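Local coordinates for dextranase (Pseudarthrobacter oxydans, PDB 6NZS), which hydrolyses internal alpha-1,6-glucosidic linkages within dextran chains as a member of glycoside hydrolase family 49, at residues Y445-L450 with A488-A493; V413-W418 with I449-S454; K407-P412 with R437-D442. All coordinates share one frame; numbering follows the deposited sequence.

Contact 1 (Y445-L450 with A488-A493)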
ATOM      1  N   TYR A 445      13.881   9.205 -11.991  1.00 12.24           N
ATOM      2  CA  TYR A 445      13.676   7.985 -12.769  1.00 11.33           C
ATOM      3  C   TYR A 445      12.635   7.055 -12.162  1.00 12.36           C
ATOM      4  O   TYR A 445      12.093   6.209 -12.885  1.00 12.89           O
ATOM      5  CB  TYR A 445      14.979   7.185 -12.911  1.00 13.32           C
ATOM      6  CG  TYR A 445      16.126   7.915 -13.571  1.00 14.33           C
ATOM      7  CD1 TYR A 445      16.274   7.913 -14.953  1.00 13.64           C
ATOM      8  CD2 TYR A 445      17.074   8.582 -12.807  1.00 15.09           C
ATOM      9  CE1 TYR A 445      17.344   8.572 -15.560  1.00 16.17           C
ATOM     10  CE2 TYR A 445      18.140   9.248 -13.400  1.00 16.34           C
ATOM     11  CZ  TYR A 445      18.265   9.238 -14.773  1.00 17.84           C
ATOM     12  OH  TYR A 445      19.330   9.894 -15.361  1.00 20.70           O
ATOM     13  N   ASN A 446      12.356   7.176 -10.867  1.00 10.93           N
ATOM     14  CA  ASN A 446      11.494   6.239 -10.144  1.00 12.03           C
ATOM     15  C   ASN A 446      10.303   6.983  -9.547  1.00  9.87           C
ATOM     16  O   ASN A 446      10.203   7.148  -8.331  1.00 10.34           O
ATOM     17  CB  ASN A 446      12.283   5.457  -9.061  1.00 11.93           C
ATOM     18  CG  ASN A 446      12.859   6.356  -7.973  1.00 11.57           C
ATOM     19  OD1 ASN A 446      13.355   7.450  -8.248  1.00 12.95           O
ATOM     20  ND2 ASN A 446      12.792   5.892  -6.729  1.00 12.45           N
ATOM     21  N   THR A 447       9.390   7.419 -10.405  1.00  9.73           N
ATOM     22  CA  THR A 447       8.190   8.119  -9.955  1.00  8.87           C
ATOM     23  C   THR A 447       7.108   7.906 -11.008  1.00 10.09           C
ATOM     24  O   THR A 447       7.286   7.106 -11.933  1.00 10.23           O
ATOM     25  CB  THR A 447       8.512   9.586  -9.612  1.00  9.34           C
ATOM     26  OG1 THR A 447       7.375  10.222  -8.999  1.00  9.62           O
ATOM     27  CG2 THR A 447       8.913  10.350 -10.859  1.00 10.72           C
ATOM     28  N   CYS A 448       5.988   8.623 -10.844  1.00  8.77           N
ATOM     29  CA  CYS A 448       4.787   8.560 -11.681  1.00 10.16           C
ATOM     30  C   CYS A 448       3.872   7.413 -11.279  1.00  9.55           C
ATOM     31  O   CYS A 448       4.233   6.574 -10.449  1.00  9.50           O
ATOM     32  CB  CYS A 448       5.092   8.468 -13.183  1.00  9.68           C
ATOM     33  SG  CYS A 448       6.279   9.667 -13.816  1.00 10.28           S
ATOM     34  N   ILE A 449       2.686   7.363 -11.883  1.00  8.54           N
ATOM     35  CA  ILE A 449       1.750   6.282 -11.588  1.00  9.13           C
ATOM     36  C   ILE A 449       2.321   4.934 -12.029  1.00  9.07           C
ATOM     37  O   ILE A 449       2.266   3.949 -11.285  1.00  9.48           O
ATOM     38  CB  ILE A 449       0.377   6.579 -12.216  1.00  9.11           C
ATOM     39  CG1 ILE A 449      -0.170   7.928 -11.717  1.00 10.58           C
ATOM     40  CG2 ILE A 449      -0.593   5.442 -11.919  1.00 10.05           C
ATOM     41  CD1 ILE A 449      -0.431   7.993 -10.210  1.00 10.96           C
ATOM     42  N   LEU A 450       2.870   4.867 -13.245  1.00  8.85           N
ATOM     43  CA  LEU A 450       3.478   3.650 -13.785  1.00  8.18           C
ATOM     44  C   LEU A 450       4.948   3.900 -14.112  1.00  9.46           C
ATOM     45  O   LEU A 450       5.306   4.960 -14.636  1.00 10.86           O
ATOM     46  CB  LEU A 450       2.727   3.173 -15.037  1.00 10.91           C
ATOM     47  CG  LEU A 450       1.249   2.853 -14.824  1.00 10.60           C
ATOM     48  CD1 LEU A 450       0.359   3.902 -15.479  1.00 12.95           C
ATOM     49  CD2 LEU A 450       0.935   1.454 -15.354  1.00 12.97           C
ATOM     50  N   ALA A 488       2.269  10.604 -15.407  1.00  8.75           N
ATOM     51  CA  ALA A 488       1.561   9.364 -15.718  1.00  9.20           C
ATOM     52  C   ALA A 488       2.486   8.150 -15.767  1.00  8.69           C
ATOM     53  O   ALA A 488       2.247   7.158 -15.074  1.00  9.79           O
ATOM     54  CB  ALA A 488       0.796   9.502 -17.038  1.00 10.98           C
ATOM     55  N   ILE A 489       3.525   8.192 -16.601  1.00  9.26           N
ATOM     56  CA  ILE A 489       4.300   6.982 -16.881  1.00  9.93           C
ATOM     57  C   ILE A 489       5.724   7.334 -17.291  1.00  8.99           C
ATOM     58  O   ILE A 489       5.941   8.186 -18.158  1.00  9.68           O
ATOM     59  CB  ILE A 489       3.593   6.098 -17.931  1.00 10.46           C
ATOM     60  CG1 ILE A 489       4.385   4.818 -18.177  1.00 10.42           C
ATOM     61  CG2 ILE A 489       3.369   6.858 -19.234  1.00 11.57           C
ATOM     62  CD1 ILE A 489       3.550   3.719 -18.853  1.00 11.66           C
ATOM     63  N   ARG A 490       6.699   6.655 -16.687  1.00  9.00           N
ATOM     64  CA  ARG A 490       8.089   6.767 -17.116  1.00  9.13           C
ATOM     65  C   ARG A 490       8.652   5.365 -17.255  1.00 10.45           C
ATOM     66  O   ARG A 490       8.783   4.647 -16.262  1.00 10.10           O
ATOM     67  CB  ARG A 490       8.932   7.610 -16.158  1.00 10.78           C
ATOM     68  CG  ARG A 490       8.720   9.102 -16.363  1.00 11.02           C
ATOM     69  CD  ARG A 490       9.439   9.967 -15.341  1.00  9.63           C
ATOM     70  NE  ARG A 490       8.878  11.309 -15.419  1.00 10.09           N
ATOM     71  CZ  ARG A 490       9.063  12.273 -14.524  1.00 10.27           C
ATOM     72  NH1 ARG A 490       9.838  12.075 -13.469  1.00 10.52           N
ATOM     73  NH2 ARG A 490       8.454  13.441 -14.690  1.00 10.26           N
ATOM     74  N   VAL A 491       8.985   4.984 -18.482  1.00 10.60           N
ATOM     75  CA  VAL A 491       9.553   3.673 -18.763  1.00 10.04           C
ATOM     76  C   VAL A 491      10.982   3.874 -19.242  1.00 11.34           C
ATOM     77  O   VAL A 491      11.205   4.334 -20.366  1.00 12.15           O
ATOM     78  CB  VAL A 491       8.716   2.921 -19.805  1.00 11.26           C
ATOM     79  CG1 VAL A 491       9.386   1.596 -20.183  1.00 14.58           C
ATOM     80  CG2 VAL A 491       7.303   2.670 -19.270  1.00 12.94           C
ATOM     81  N   TYR A 492      11.944   3.537 -18.389  1.00 11.44           N
ATOM     82  CA  TYR A 492      13.342   3.400 -18.795  1.00 11.77           C
ATOM     83  C   TYR A 492      13.544   1.908 -19.023  1.00 12.71           C
ATOM     84  O   TYR A 492      13.723   1.143 -18.073  1.00 13.74           O
ATOM     85  CB  TYR A 492      14.272   4.002 -17.742  1.00 13.56           C
ATOM     86  CG  TYR A 492      13.844   5.421 -17.442  1.00 12.47           C
ATOM     87  CD1 TYR A 492      14.147   6.460 -18.314  1.00 12.05           C
ATOM     88  CD2 TYR A 492      13.060   5.704 -16.331  1.00 11.37           C
ATOM     89  CE1 TYR A 492      13.706   7.755 -18.064  1.00 14.89           C
ATOM     90  CE2 TYR A 492      12.619   6.973 -16.072  1.00 12.07           C
ATOM     91  CZ  TYR A 492      12.952   7.997 -16.932  1.00 12.08           C
ATOM     92  OH  TYR A 492      12.494   9.271 -16.674  1.00 13.06           O
ATOM     93  N   ALA A 493      13.444   1.491 -20.287  1.00 13.27           N
ATOM     94  CA  ALA A 493      13.355   0.068 -20.604  1.00 13.31           C
ATOM     95  C   ALA A 493      14.706  -0.606 -20.425  1.00 14.49           C
ATOM     96  O   ALA A 493      15.669  -0.283 -21.128  1.00 14.27           O
ATOM     97  CB  ALA A 493      12.851  -0.129 -22.031  1.00 13.42           C
TER
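The carbonyl oxygen L450 O receives two hydrogens from the facing chain: R490 N donates a hydrogen bond of 3.0 Å to it, and I489 CA comes within 3.2 Å of L450 O in a CA-H...O contact. With the bond from L450 N to A488 O, they form the parallel bridge of L450 and I489, which joins successive coils of the right-handed parallel beta-helix of this family. L450 and I489 share one face of the sheet, where L450 CB lies 3.9 Å from I489 CG1, and the leucine continues onto strands 469-482 and 495-507. Before the strand, residues 445-448 meet their partners largely through side chains. R490 runs extended from CG to NE beneath the sulfur of C448, so that C448 SG sits over one face of the guanidinium, 3.5 Å from R490 NE. That sulfur is tied to C487 by a disulfide, which limits its freedom to shift over the arginine. T447 lies alongside, pointing the same way, and brings its CG2 3.3 Å from R490 NH1, while its hydroxyl bonds to N486. Backbone carbonyls of K444, S517 and V519 accept from the three guanidinium nitrogens and fix the rotation of the group. Farther along, Y445 and Y492 form a T-shaped pair with planes at 71°. Y445 CG stands beside its own backbone N (chi1 -59°), which directs the ring edge at Y492: Y445 CD1 is 3.8 Å above the centre of the Y492 ring. Y492 OH is hydrogen-bonded to H521, and Y492 CE2 is 3.3 Å from Y445 O.

Contact 2 (V413-W418 with I449-S454)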
ATOM      1  N   VAL A 413       3.814   4.438  -8.175  1.00  9.52           N
ATOM      2  CA  VAL A 413       2.791   3.501  -7.715  1.00  8.69           C
ATOM      3  C   VAL A 413       3.107   2.078  -8.186  1.00  9.69           C
ATOM      4  O   VAL A 413       3.352   1.181  -7.373  1.00 11.27           O
ATOM      5  CB  VAL A 413       1.380   3.975  -8.119  1.00  8.66           C
ATOM      6  CG1 VAL A 413       0.331   2.977  -7.646  1.00 10.17           C
ATOM      7  CG2 VAL A 413       1.097   5.362  -7.529  1.00 10.25           C
ATOM      8  N   ILE A 414       3.152   1.870  -9.500  1.00  8.63           N
ATOM      9  CA  ILE A 414       3.449   0.573 -10.110  1.00  9.55           C
ATOM     10  C   ILE A 414       4.887   0.582 -10.623  1.00 10.10           C
ATOM     11  O   ILE A 414       5.303   1.525 -11.302  1.00 11.04           O
ATOM     12  CB  ILE A 414       2.469   0.312 -11.262  1.00  9.12           C
ATOM     13  CG1 ILE A 414       1.074   0.008 -10.714  1.00 11.50           C
ATOM     14  CG2 ILE A 414       2.976  -0.816 -12.162  1.00 11.38           C
ATOM     15  CD1 ILE A 414      -0.060   0.364 -11.670  1.00 13.94           C
ATOM     16  N   GLN A 415       5.647  -0.482 -10.324  1.00  9.74           N
ATOM     17  CA  GLN A 415       7.060  -0.587 -10.693  1.00 10.08           C
ATOM     18  C   GLN A 415       7.322  -1.927 -11.371  1.00 11.08           C
ATOM     19  O   GLN A 415       6.932  -2.969 -10.843  1.00 12.12           O
ATOM     20  CB  GLN A 415       7.910  -0.527  -9.422  1.00 11.12           C
ATOM     21  CG  GLN A 415       9.420  -0.657  -9.650  1.00 11.29           C
ATOM     22  CD  GLN A 415       9.965   0.509 -10.432  1.00 10.55           C
ATOM     23  OE1 GLN A 415      10.308   0.385 -11.605  1.00 11.77           O
ATOM     24  NE2 GLN A 415      10.024   1.675  -9.788  1.00 10.27           N
ATOM     25  N   TRP A 416       8.024  -1.909 -12.512  1.00 11.00           N
ATOM     26  CA  TRP A 416       8.555  -3.146 -13.084  1.00 10.78           C
ATOM     27  C   TRP A 416      10.012  -3.027 -13.515  1.00 11.67           C
ATOM     28  O   TRP A 416      10.549  -3.973 -14.112  1.00 13.14           O
ATOM     29  CB  TRP A 416       7.673  -3.718 -14.210  1.00 12.17           C
ATOM     30  CG  TRP A 416       7.646  -2.946 -15.498  1.00 12.75           C
ATOM     31  CD1 TRP A 416       8.549  -3.015 -16.527  1.00 12.03           C
ATOM     32  CD2 TRP A 416       6.642  -2.007 -15.909  1.00 12.29           C
ATOM     33  NE1 TRP A 416       8.164  -2.174 -17.548  1.00 12.25           N
ATOM     34  CE2 TRP A 416       7.000  -1.543 -17.193  1.00 12.15           C
ATOM     35  CE3 TRP A 416       5.465  -1.527 -15.322  1.00 12.40           C
ATOM     36  CZ2 TRP A 416       6.228  -0.618 -17.898  1.00 12.27           C
ATOM     37  CZ3 TRP A 416       4.703  -0.595 -16.020  1.00 14.55           C
ATOM     38  CH2 TRP A 416       5.091  -0.149 -17.292  1.00 14.40           C
ATOM     39  N   GLY A 417      10.675  -1.914 -13.204  1.00 12.34           N
ATOM     40  CA  GLY A 417      12.065  -1.710 -13.569  1.00 11.96           C
ATOM     41  C   GLY A 417      13.065  -2.119 -12.505  1.00 13.13           C
ATOM     42  O   GLY A 417      12.884  -3.145 -11.834  1.00 12.52           O
ATOM     43  N   TRP A 418      14.125  -1.309 -12.359  1.00 12.40           N
ATOM     44  CA  TRP A 418      15.266  -1.501 -11.453  1.00 12.93           C
ATOM     45  C   TRP A 418      16.308  -2.497 -11.963  1.00 14.03           C
ATOM     46  O   TRP A 418      17.497  -2.337 -11.676  1.00 14.33           O
ATOM     47  CB  TRP A 418      14.864  -1.865 -10.019  1.00 13.19           C
ATOM     48  CG  TRP A 418      14.145  -0.793  -9.224  1.00 11.77           C
ATOM     49  CD1 TRP A 418      12.893  -0.888  -8.675  1.00 12.31           C
ATOM     50  CD2 TRP A 418      14.657   0.497  -8.837  1.00 11.93           C
ATOM     51  NE1 TRP A 418      12.586   0.269  -7.996  1.00 13.08           N
ATOM     52  CE2 TRP A 418      13.647   1.133  -8.081  1.00 11.86           C
ATOM     53  CE3 TRP A 418      15.857   1.181  -9.077  1.00 12.81           C
ATOM     54  CZ2 TRP A 418      13.805   2.412  -7.546  1.00 10.98           C
ATOM     55  CZ3 TRP A 418      16.015   2.454  -8.540  1.00 12.35           C
ATOM     56  CH2 TRP A 418      14.987   3.060  -7.791  1.00 11.64           C
ATOM     57  N   ILE A 449       2.686   7.363 -11.883  1.00  8.54           N
ATOM     58  CA  ILE A 449       1.750   6.282 -11.588  1.00  9.13           C
ATOM     59  C   ILE A 449       2.321   4.934 -12.029  1.00  9.07           C
ATOM     60  O   ILE A 449       2.266   3.949 -11.285  1.00  9.48           O
ATOM     61  CB  ILE A 449       0.377   6.579 -12.216  1.00  9.11           C
ATOM     62  CG1 ILE A 449      -0.170   7.928 -11.717  1.00 10.58           C
ATOM     63  CG2 ILE A 449      -0.593   5.442 -11.919  1.00 10.05           C
ATOM     64  CD1 ILE A 449      -0.431   7.993 -10.210  1.00 10.96           C
ATOM     65  N   LEU A 450       2.870   4.867 -13.245  1.00  8.85           N
ATOM     66  CA  LEU A 450       3.478   3.650 -13.785  1.00  8.18           C
ATOM     67  C   LEU A 450       4.948   3.900 -14.112  1.00  9.46           C
ATOM     68  O   LEU A 450       5.306   4.960 -14.636  1.00 10.86           O
ATOM     69  CB  LEU A 450       2.727   3.173 -15.037  1.00 10.91           C
ATOM     70  CG  LEU A 450       1.249   2.853 -14.824  1.00 10.60           C
ATOM     71  CD1 LEU A 450       0.359   3.902 -15.479  1.00 12.95           C
ATOM     72  CD2 LEU A 450       0.935   1.454 -15.354  1.00 12.97           C
ATOM     73  N   ASN A 451       5.805   2.914 -13.833  1.00  9.57           N
ATOM     74  CA  ASN A 451       7.241   3.164 -13.894  1.00  9.98           C
ATOM     75  C   ASN A 451       8.013   1.881 -14.157  1.00 10.77           C
ATOM     76  O   ASN A 451       7.723   0.839 -13.570  1.00 11.02           O
ATOM     77  CB  ASN A 451       7.671   3.776 -12.553  1.00 10.30           C
ATOM     78  CG  ASN A 451       9.135   4.192 -12.490  1.00 10.13           C
ATOM     79  OD1 ASN A 451       9.775   3.971 -11.464  1.00 10.50           O
ATOM     80  ND2 ASN A 451       9.655   4.831 -13.540  1.00  9.46           N
ATOM     81  N   SER A 452       8.994   1.985 -15.048  1.00 11.96           N
ATOM     82  CA  SER A 452      10.157   1.099 -15.086  1.00 11.19           C
ATOM     83  C   SER A 452      11.353   1.982 -14.752  1.00 12.05           C
ATOM     84  O   SER A 452      11.868   2.701 -15.615  1.00 11.27           O
ATOM     85  CB  SER A 452      10.330   0.450 -16.453  1.00 11.79           C
ATOM     86  OG  SER A 452      11.612  -0.183 -16.528  1.00 12.60           O
ATOM     87  N   SER A 453      11.773   1.956 -13.492  1.00 10.65           N
ATOM     88  CA  SER A 453      12.923   2.748 -13.086  1.00 10.73           C
ATOM     89  C   SER A 453      14.188   2.243 -13.775  1.00 11.27           C
ATOM     90  O   SER A 453      14.293   1.069 -14.160  1.00 12.58           O
ATOM     91  CB  SER A 453      13.110   2.674 -11.571  1.00 12.62           C
ATOM     92  OG  SER A 453      14.205   3.484 -11.151  1.00 12.43           O
ATOM     93  N   SER A 454      15.156   3.144 -13.920  1.00 12.43           N
ATOM     94  CA  SER A 454      16.496   2.773 -14.355  1.00 12.91           C
ATOM     95  C   SER A 454      17.154   1.870 -13.306  1.00 13.90           C
ATOM     96  O   SER A 454      16.595   1.598 -12.244  1.00 13.19           O
ATOM     97  CB  SER A 454      17.302   4.041 -14.615  1.00 13.60           C
ATOM     98  OG  SER A 454      17.314   4.860 -13.460  1.00 14.38           O
TER
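Q415 and N451 stand side by side as paired residues of parallel strands in neighbouring beta-helix coils, their amide planes turned 70° apart. From Q415 CB the chain first leaves opposite the backbone N (chi1 179°), then bends at CG (chi2 65°) and turns alongside N451, bringing Q415 CD 3.6 Å from N451 OD1. At the tip, OE1 is gripped twice, each time in its carbonyl plane and on a lone pair: S453 N donates almost straight at 2.9 Å from Q415 OE1, and G417 N at 2.8 Å from the same oxygen. Q415 NE2 donates to N451 OD1, 2.9 Å away and tilted out of the glutamine amide plane, and also to D389. Two tryptophans flank this polar core. S453 CB sits 3.8 Å from the centroid of the W418 six-membered ring, nearly on its normal, and S452 CB lies over the five-membered ring of W416; both are CH-pi contacts. Backbone bonds such as I414 N to I449 O complete the pairing. Strands 414-415 and 450-452 are the middle pair of a six-stranded parallel sheet, between strands 391-392 and 489-493, with I414, W416 and L450 packing onto strand 469-482.

Contact 3 (K407-P412 with R437-D442)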
ATOM      1  N   LYS A 407      -0.847   6.761  -1.721  1.00  9.69           N
ATOM      2  CA  LYS A 407       0.573   6.865  -1.996  1.00  9.26           C
ATOM      3  C   LYS A 407       1.148   8.041  -1.214  1.00  8.55           C
ATOM      4  O   LYS A 407       0.488   9.071  -1.069  1.00 10.62           O
ATOM      5  CB  LYS A 407       0.751   7.055  -3.509  1.00 10.28           C
ATOM      6  CG  LYS A 407       2.156   7.369  -3.981  1.00  9.38           C
ATOM      7  CD  LYS A 407       3.055   6.156  -3.852  1.00 10.45           C
ATOM      8  CE  LYS A 407       4.508   6.562  -3.933  1.00 11.09           C
ATOM      9  NZ  LYS A 407       5.388   5.343  -3.982  1.00 11.12           N
ATOM     10  N   ASN A 408       2.365   7.874  -0.677  1.00  8.20           N
ATOM     11  CA  ASN A 408       3.034   8.992  -0.019  1.00 10.59           C
ATOM     12  C   ASN A 408       3.930   9.714  -1.025  1.00 11.61           C
ATOM     13  O   ASN A 408       3.456  10.068  -2.109  1.00 10.44           O
ATOM     14  CB  ASN A 408       3.747   8.541   1.266  1.00 11.26           C
ATOM     15  CG  ASN A 408       2.764   8.240   2.402  1.00 13.15           C
ATOM     16  OD1 ASN A 408       1.548   8.242   2.210  1.00 12.12           O
ATOM     17  ND2 ASN A 408       3.298   8.031   3.603  1.00 17.14           N
ATOM     18  N   GLU A 409       5.211   9.926  -0.713  1.00 10.67           N
ATOM     19  CA  GLU A 409       6.046  10.833  -1.502  1.00 11.71           C
ATOM     20  C   GLU A 409       6.955  10.128  -2.495  1.00 11.59           C
ATOM     21  O   GLU A 409       7.166  10.627  -3.612  1.00 13.51           O
ATOM     22  CB  GLU A 409       6.947  11.639  -0.560  1.00 12.46           C
ATOM     23  CG  GLU A 409       6.193  12.599   0.336  1.00 12.14           C
ATOM     24  CD  GLU A 409       6.034  12.086   1.749  1.00 19.28           C
ATOM     25  OE1 GLU A 409       6.432  10.932   2.020  1.00 17.08           O
ATOM     26  OE2 GLU A 409       5.504  12.839   2.592  1.00 16.87           O
ATOM     27  N   ASN A 410       7.525   9.002  -2.103  1.00  9.88           N
ATOM     28  CA  ASN A 410       8.719   8.466  -2.726  1.00 11.49           C
ATOM     29  C   ASN A 410       8.389   7.234  -3.552  1.00 12.18           C
ATOM     30  O   ASN A 410       7.628   6.368  -3.108  1.00 11.73           O
ATOM     31  CB  ASN A 410       9.702   8.100  -1.623  1.00 13.76           C
ATOM     32  CG  ASN A 410      10.963   7.534  -2.151  1.00 15.61           C
ATOM     33  OD1 ASN A 410      11.733   8.231  -2.807  1.00 15.12           O
ATOM     34  ND2 ASN A 410      11.200   6.250  -1.878  1.00 19.08           N
ATOM     35  N   GLY A 411       8.993   7.142  -4.740  1.00 10.04           N
ATOM     36  CA  GLY A 411       8.761   6.037  -5.641  1.00 10.45           C
ATOM     37  C   GLY A 411       7.476   6.202  -6.430  1.00 10.40           C
ATOM     38  O   GLY A 411       6.669   7.103  -6.172  1.00  9.50           O
ATOM     39  N   PRO A 412       7.275   5.343  -7.419  1.00  9.47           N
ATOM     40  CA  PRO A 412       6.047   5.361  -8.216  1.00  8.99           C
ATOM     41  C   PRO A 412       4.961   4.557  -7.509  1.00  9.73           C
ATOM     42  O   PRO A 412       5.145   4.056  -6.400  1.00 10.87           O
ATOM     43  CB  PRO A 412       6.486   4.621  -9.475  1.00  9.52           C
ATOM     44  CG  PRO A 412       7.399   3.565  -8.926  1.00 10.87           C
ATOM     45  CD  PRO A 412       8.182   4.265  -7.840  1.00 11.32           C
ATOM     46  N   ARG A 437       1.487  11.996  -2.846  1.00  9.32           N
ATOM     47  CA  ARG A 437       2.291  13.183  -2.592  1.00 10.63           C
ATOM     48  C   ARG A 437       3.562  13.155  -3.431  1.00  9.97           C
ATOM     49  O   ARG A 437       4.627  13.592  -2.990  1.00 10.96           O
ATOM     50  CB  ARG A 437       2.605  13.353  -1.105  1.00 12.35           C
ATOM     51  CG  ARG A 437       1.399  13.795  -0.261  1.00 14.35           C
ATOM     52  CD  ARG A 437       1.819  14.321   1.118  1.00 13.32           C
ATOM     53  NE  ARG A 437       2.590  13.340   1.876  1.00 13.59           N
ATOM     54  CZ  ARG A 437       2.071  12.360   2.604  1.00 13.19           C
ATOM     55  NH1 ARG A 437       0.753  12.208   2.699  1.00 13.22           N
ATOM     56  NH2 ARG A 437       2.879  11.519   3.245  1.00 15.03           N
ATOM     57  N   MET A 438       3.463  12.642  -4.655  1.00  9.49           N
ATOM     58  CA  MET A 438       4.625  12.584  -5.538  1.00  9.51           C
ATOM     59  C   MET A 438       4.923  13.991  -6.050  1.00  9.95           C
ATOM     60  O   MET A 438       4.087  14.612  -6.715  1.00  9.97           O
ATOM     61  CB  MET A 438       4.372  11.597  -6.677  1.00  9.33           C
ATOM     62  CG  MET A 438       4.188  10.156  -6.169  1.00  9.45           C
ATOM     63  SD  MET A 438       4.111   8.884  -7.461  1.00 10.85           S
ATOM     64  CE  MET A 438       2.614   9.369  -8.304  1.00 10.92           C
ATOM     65  N   TYR A 439       6.101  14.514  -5.711  1.00  9.67           N
ATOM     66  CA  TYR A 439       6.283  15.962  -5.713  1.00  8.92           C
ATOM     67  C   TYR A 439       7.518  16.484  -6.432  1.00  9.76           C
ATOM     68  O   TYR A 439       7.680  17.701  -6.497  1.00 10.43           O
ATOM     69  CB  TYR A 439       6.321  16.508  -4.273  1.00 11.14           C
ATOM     70  CG  TYR A 439       7.559  16.128  -3.461  1.00 11.13           C
ATOM     71  CD1 TYR A 439       8.705  16.924  -3.468  1.00 12.74           C
ATOM     72  CD2 TYR A 439       7.570  14.990  -2.663  1.00 15.14           C
ATOM     73  CE1 TYR A 439       9.823  16.581  -2.719  1.00 12.12           C
ATOM     74  CE2 TYR A 439       8.682  14.648  -1.908  1.00 17.27           C
ATOM     75  CZ  TYR A 439       9.799  15.450  -1.938  1.00 17.37           C
ATOM     76  OH  TYR A 439      10.898  15.112  -1.184  1.00 20.18           O
ATOM     77  N   TRP A 440       8.381  15.623  -6.963  1.00  8.51           N
ATOM     78  CA  TRP A 440       9.743  16.032  -7.310  1.00  9.22           C
ATOM     79  C   TRP A 440       9.775  17.148  -8.350  1.00  8.99           C
ATOM     80  O   TRP A 440       9.115  17.078  -9.392  1.00 10.35           O
ATOM     81  CB  TRP A 440      10.510  14.836  -7.861  1.00  9.82           C
ATOM     82  CG  TRP A 440      10.509  13.620  -6.999  1.00 11.06           C
ATOM     83  CD1 TRP A 440       9.940  12.411  -7.293  1.00 14.17           C
ATOM     84  CD2 TRP A 440      11.145  13.465  -5.725  1.00 11.42           C
ATOM     85  NE1 TRP A 440      10.174  11.523  -6.278  1.00 15.10           N
ATOM     86  CE2 TRP A 440      10.920  12.138  -5.306  1.00 13.25           C
ATOM     87  CE3 TRP A 440      11.896  14.316  -4.903  1.00 13.62           C
ATOM     88  CZ2 TRP A 440      11.394  11.645  -4.096  1.00 14.86           C
ATOM     89  CZ3 TRP A 440      12.367  13.827  -3.697  1.00 16.59           C
ATOM     90  CH2 TRP A 440      12.117  12.500  -3.304  1.00 18.29           C
ATOM     91  N   LYS A 441      10.589  18.168  -8.067  1.00 10.27           N
ATOM     92  CA  LYS A 441      10.835  19.227  -9.038  1.00 12.67           C
ATOM     93  C   LYS A 441      11.704  18.724 -10.183  1.00 11.88           C
ATOM     94  O   LYS A 441      11.457  19.050 -11.352  1.00 13.88           O
ATOM     95  CB  LYS A 441      11.513  20.387  -8.303  1.00 11.03           C
ATOM     96  CG  LYS A 441      12.085  21.517  -9.143  1.00 12.75           C
ATOM     97  CD  LYS A 441      12.769  22.507  -8.200  1.00 13.77           C
ATOM     98  CE  LYS A 441      13.674  23.490  -8.922  1.00 19.89           C
ATOM     99  NZ  LYS A 441      14.315  24.448  -7.974  1.00 15.70           N
ATOM    100  N   ASP A 442      12.722  17.927  -9.872  1.00 11.54           N
ATOM    101  CA  ASP A 442      13.555  17.364 -10.922  1.00 12.64           C
ATOM    102  C   ASP A 442      12.874  16.131 -11.503  1.00 11.35           C
ATOM    103  O   ASP A 442      11.935  15.578 -10.919  1.00 12.19           O
ATOM    104  CB  ASP A 442      14.973  17.046 -10.414  1.00 12.87           C
ATOM    105  CG  ASP A 442      14.995  16.119  -9.200  1.00 15.76           C
ATOM    106  OD1 ASP A 442      14.071  16.158  -8.376  1.00 13.61           O
ATOM    107  OD2 ASP A 442      15.972  15.340  -9.059  1.00 19.97           O
TER
HETATM  108  O   HOH W   1       0.038   9.914   4.306  1.00 17.40           O
HETATM  109  O   HOH W   2       7.637   9.695  -6.346  1.00 11.46           O
HETATM  110  O   HOH W   3      10.948   8.729  -6.161  1.00 10.40           O
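R437 and E409 form the tight end of this contact, where a single carboxylate oxygen accepts from two guanidinium nitrogens of the same arginine in a salt bridge. E409 OE2 lies 3.0 Å from R437 NE and equally far from R437 NH2, although the second of these hydrogen bonds is weak. The oxygen sits at the guanidinium edge, whereas NE reaches it from well above the carboxylate plane, the two flat groups being 66° apart. A bend at chi3 (-57°) swings the guanidinium back alongside E409 and N408, so that N408 CA lies over one of its faces. R437 N also donates to N408 O, at 2.9 Å, and E409 CB meets the edge of the Y439 ring, 3.7 Å from Y439 CE2. Replacing E409 by an alanine would probably leave R437 NE and NH2 without this acceptor and set the guanidinium freer to turn, while the salt bridge of R437 NH1 to E181 could stay. Both segments lie where the chain leaves long strands, 398-407 and 423-435, in successive coils of the beta-helix; here they meet the N-terminal Ig-like domain through E181, F77 and L168. Beyond the salt bridge M438 packs inward, its SD 3.4 Å from G411 O, and its side chain crosses that of K407 at about a right angle, CG against CG. The ammonium of K407 closes its own loop, K407 NZ bonding to N410 O at 2.6 Å and to P412 O. Toward W440 the packing gives way to water. N410 OD1 stays 3.7 Å from W440 CZ2, at the indole edge, and one water accepts from both G411 N and W440 NE1. A second water is placed to donate to E409 O and G411 O, and the bond it accepts from W440 NE1 is weak.

From the N terminus, 407-412 opens contact 3 and runs straight into 413-418, which opens contact 2. After strand 423-435 the chain reaches 437-442, closing contact 3 across 24 residues. Segment 445-450 then opens contact 1 and overlaps 449-454, where contact 2 closes, so I449 and L450 serve both. Contacts 2 and 3 therefore cross, while contacts 3 and 1 follow in series; contact 1 closes last, at 488-493. Contacts 2 and 1 join three consecutive strands of one parallel sheet, and contact 3 ties the loops leading into it. P412 links all three, touching C448 O and N451 CB through its CB.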